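Local coordinates for RND efflux system, outer membrane lipoprotein, NodT family (Burkholderia mallei, PDB 6U94) that probably serves as the outer membrane channel component of an RND-type efflux system, letting exported compounds leave the cell, at residues Leu85-Arg90 / Val170-Leu175. Numbering follows the deposited sequence.
Sequences LYRIQR and VANTYL
Tyr-86 reaches across to helix 156-203 with its hydroxyl, where the amide nitrogen ND2 of Asn-172 donates a nearly straight hydrogen bond to OH of Tyr-86 (2.8 Å, 169° at the hydrogen). The bond lies in the amide plane, although that plane is turned 45° from the phenol ring. CG of Asn-172, anti to the backbone N, carries the amide toward Tyr-86 and Arg-87.

The ring is packed on both sides: CB of Arg-87 sits over the centre of one face, and CG2 of Thr-173 over the opposite one, a CH-pi contact 4.2 Å from the centroid. Arg-87, its chain extended from CG to NE, lays its guanidinium against the amide of Asn-172. The two planes are stacked, only 21° apart, and ND2 of Asn-172 lies 3.4 Å from CZ of Arg-87.

OE2 of Glu-169, on the same helix, makes a salt bridge to NH1 of Arg-87 and a hydrogen bond to Tyr-86 OH. OD1 of Asn-172 is hydrogen-bonded to OG1 of Thr-446 on helix 421-454. In this mostly helical, outer membrane factor-type chain, the end of helix 72-86 is thus fixed to the long helix 156-203 by a largely buried polar network, in which the Glu-169 carboxylate probably offsets the charge of Arg-87.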
ATOM      1  N   LEU A  85      -6.368  -6.754 -12.689  1.00 76.56           N
ATOM      2  CA  LEU A  85      -5.472  -6.551 -13.821  1.00 77.84           C
ATOM      3  C   LEU A  85      -4.021  -6.420 -13.376  1.00 76.22           C
ATOM      4  O   LEU A  85      -3.122  -6.980 -14.012  1.00 79.69           O
ATOM      5  CB  LEU A  85      -5.897  -5.319 -14.619  1.00 78.20           C
ATOM      6  CG  LEU A  85      -7.038  -5.531 -15.618  1.00 87.70           C
ATOM      7  CD1 LEU A  85      -7.305  -4.264 -16.416  1.00 91.76           C
ATOM      8  CD2 LEU A  85      -6.724  -6.696 -16.544  1.00 89.72           C
ATOM      9  N   TYR A  86      -3.767  -5.694 -12.285  1.00 73.43           N
ATOM     10  CA  TYR A  86      -2.403  -5.323 -11.937  1.00 74.61           C
ATOM     11  C   TYR A  86      -1.972  -5.677 -10.521  1.00 73.02           C
ATOM     12  O   TYR A  86      -0.784  -5.540 -10.223  1.00 74.35           O
ATOM     13  CB  TYR A  86      -2.199  -3.811 -12.136  1.00 72.80           C
ATOM     14  CG  TYR A  86      -2.477  -3.001 -10.892  1.00 72.30           C
ATOM     15  CD1 TYR A  86      -3.781  -2.748 -10.481  1.00 73.09           C
ATOM     16  CD2 TYR A  86      -1.437  -2.494 -10.121  1.00 69.38           C
ATOM     17  CE1 TYR A  86      -4.040  -2.011  -9.338  1.00 70.80           C
ATOM     18  CE2 TYR A  86      -1.684  -1.759  -8.977  1.00 68.78           C
ATOM     19  CZ  TYR A  86      -2.989  -1.519  -8.590  1.00 71.02           C
ATOM     20  OH  TYR A  86      -3.247  -0.785  -7.454  1.00 68.28           O
ATOM     21  N   ARG A  87      -2.872  -6.115  -9.642  1.00 75.45           N
ATOM     22  CA  ARG A  87      -2.499  -6.204  -8.236  1.00 75.76           C
ATOM     23  C   ARG A  87      -2.692  -7.591  -7.632  1.00 78.44           C
ATOM     24  O   ARG A  87      -1.796  -8.092  -6.945  1.00 78.87           O
ATOM     25  CB  ARG A  87      -3.284  -5.174  -7.422  1.00 77.34           C
ATOM     26  CG  ARG A  87      -2.727  -4.953  -6.027  1.00 75.09           C
ATOM     27  CD  ARG A  87      -3.306  -3.701  -5.399  1.00 76.04           C
ATOM     28  NE  ARG A  87      -2.684  -3.395  -4.114  1.00 77.29           N
ATOM     29  CZ  ARG A  87      -3.078  -2.413  -3.310  1.00 78.54           C
ATOM     30  NH1 ARG A  87      -4.099  -1.635  -3.653  1.00 74.64           N
ATOM     31  NH2 ARG A  87      -2.451  -2.207  -2.158  1.00 76.08           N
ATOM     32  N   ILE A  88      -3.851  -8.213  -7.869  1.00 81.04           N
ATOM     33  CA  ILE A  88      -4.183  -9.460  -7.178  1.00 82.62           C
ATOM     34  C   ILE A  88      -3.160 -10.544  -7.498  1.00 84.27           C
ATOM     35  O   ILE A  88      -2.693 -11.263  -6.606  1.00 82.42           O
ATOM     36  CB  ILE A  88      -5.609  -9.915  -7.536  1.00 86.19           C
ATOM     37  CG1 ILE A  88      -6.608  -8.782  -7.304  1.00 85.20           C
ATOM     38  CG2 ILE A  88      -5.998 -11.133  -6.713  1.00 88.31           C
ATOM     39  CD1 ILE A  88      -6.689  -8.333  -5.868  1.00 82.79           C
ATOM     40  N   GLN A  89      -2.794 -10.677  -8.773  1.00 87.82           N
ATOM     41  CA  GLN A  89      -1.887 -11.741  -9.181  1.00 94.50           C
ATOM     42  C   GLN A  89      -0.418 -11.403  -8.960  1.00 94.54           C
ATOM     43  O   GLN A  89       0.419 -12.310  -9.013  1.00 95.17           O
ATOM     44  CB  GLN A  89      -2.117 -12.098 -10.651  1.00102.66           C
ATOM     45  CG  GLN A  89      -3.421 -12.842 -10.918  1.00111.04           C
ATOM     46  CD  GLN A  89      -3.440 -14.257 -10.349  1.00118.61           C
ATOM     47  OE1 GLN A  89      -2.514 -14.681  -9.657  1.00120.92           O
ATOM     48  NE2 GLN A  89      -4.501 -14.996 -10.649  1.00123.34           N
ATOM     49  N   ARG A  90      -0.078 -10.140  -8.720  1.00 95.32           N
ATOM     50  CA  ARG A  90       1.288  -9.771  -8.379  1.00100.41           C
ATOM     51  C   ARG A  90       1.560  -9.850  -6.882  1.00109.25           C
ATOM     52  O   ARG A  90       2.633  -9.432  -6.435  1.00109.53           O
ATOM     53  CB  ARG A  90       1.608  -8.370  -8.901  1.00 93.83           C
ATOM     54  CG  ARG A  90       2.172  -8.365 -10.309  1.00 89.83           C
ATOM     55  CD  ARG A  90       2.790  -7.025 -10.636  1.00 82.15           C
ATOM     56  NE  ARG A  90       2.015  -6.285 -11.625  1.00 81.35           N
ATOM     57  CZ  ARG A  90       2.198  -4.999 -11.898  1.00 78.13           C
ATOM     58  NH1 ARG A  90       3.125  -4.309 -11.247  1.00 69.90           N
ATOM     59  NH2 ARG A  90       1.451  -4.400 -12.817  1.00 77.49           N
ATOM     60  N   VAL A 170      -6.575   4.398  -7.215  1.00 69.59           N
ATOM     61  CA  VAL A 170      -5.989   5.220  -8.270  1.00 68.90           C
ATOM     62  C   VAL A 170      -4.556   5.596  -7.914  1.00 66.38           C
ATOM     63  O   VAL A 170      -3.662   5.578  -8.769  1.00 67.25           O
ATOM     64  CB  VAL A 170      -6.854   6.470  -8.521  1.00 66.97           C
ATOM     65  CG1 VAL A 170      -6.143   7.432  -9.460  1.00 65.19           C
ATOM     66  CG2 VAL A 170      -8.212   6.073  -9.089  1.00 73.20           C
ATOM     67  N   ALA A 171      -4.314   5.932  -6.644  1.00 62.41           N
ATOM     68  CA  ALA A 171      -2.977   6.342  -6.225  1.00 65.13           C
ATOM     69  C   ALA A 171      -2.002   5.173  -6.284  1.00 67.99           C
ATOM     70  O   ALA A 171      -0.884   5.310  -6.795  1.00 69.48           O
ATOM     71  CB  ALA A 171      -3.024   6.932  -4.815  1.00 62.51           C
ATOM     72  N   ASN A 172      -2.407   4.011  -5.766  1.00 65.31           N
ATOM     73  CA  ASN A 172      -1.511   2.861  -5.773  1.00 64.01           C
ATOM     74  C   ASN A 172      -1.227   2.376  -7.188  1.00 66.51           C
ATOM     75  O   ASN A 172      -0.155   1.816  -7.444  1.00 69.21           O
ATOM     76  CB  ASN A 172      -2.096   1.725  -4.937  1.00 66.45           C
ATOM     77  CG  ASN A 172      -1.118   0.578  -4.748  1.00 65.83           C
ATOM     78  OD1 ASN A 172      -0.187   0.670  -3.947  1.00 68.81           O
ATOM     79  ND2 ASN A 172      -1.325  -0.510  -5.481  1.00 61.84           N
ATOM     80  N   THR A 173      -2.165   2.579  -8.114  1.00 60.88           N
ATOM     81  CA  THR A 173      -1.953   2.142  -9.490  1.00 66.99           C
ATOM     82  C   THR A 173      -1.007   3.076 -10.237  1.00 67.54           C
ATOM     83  O   THR A 173      -0.153   2.614 -11.002  1.00 68.92           O
ATOM     84  CB  THR A 173      -3.293   2.038 -10.220  1.00 67.51           C
ATOM     85  OG1 THR A 173      -4.140   1.126  -9.517  1.00 69.18           O
ATOM     86  CG2 THR A 173      -3.097   1.529 -11.636  1.00 68.67           C
ATOM     87  N   TYR A 174      -1.149   4.388 -10.036  1.00 68.15           N
ATOM     88  CA  TYR A 174      -0.249   5.333 -10.691  1.00 70.71           C
ATOM     89  C   TYR A 174       1.149   5.264 -10.090  1.00 72.82           C
ATOM     90  O   TYR A 174       2.147   5.390 -10.808  1.00 73.00           O
ATOM     91  CB  TYR A 174      -0.812   6.750 -10.590  1.00 71.52           C
ATOM     92  CG  TYR A 174       0.070   7.817 -11.204  1.00 73.30           C
ATOM     93  CD1 TYR A 174       0.246   7.895 -12.579  1.00 73.54           C
ATOM     94  CD2 TYR A 174       0.714   8.757 -10.407  1.00 74.91           C
ATOM     95  CE1 TYR A 174       1.045   8.874 -13.145  1.00 76.16           C
ATOM     96  CE2 TYR A 174       1.516   9.738 -10.963  1.00 73.91           C
ATOM     97  CZ  TYR A 174       1.678   9.792 -12.332  1.00 76.60           C
ATOM     98  OH  TYR A 174       2.476  10.769 -12.885  1.00 79.17           O
ATOM     99  N   LEU A 175       1.242   5.061  -8.773  1.00 70.68           N
ATOM    100  CA  LEU A 175       2.546   4.860  -8.151  1.00 71.21           C
ATOM    101  C   LEU A 175       3.189   3.571  -8.644  1.00 70.77           C
ATOM    102  O   LEU A 175       4.382   3.544  -8.967  1.00 75.18           O
ATOM    103  CB  LEU A 175       2.409   4.853  -6.629  1.00 71.54           C
ATOM    104  CG  LEU A 175       2.120   6.222  -6.010  1.00 76.08           C
ATOM    105  CD1 LEU A 175       1.940   6.121  -4.504  1.00 73.95           C
ATOM    106  CD2 LEU A 175       3.231   7.199  -6.355  1.00 79.16           C
TER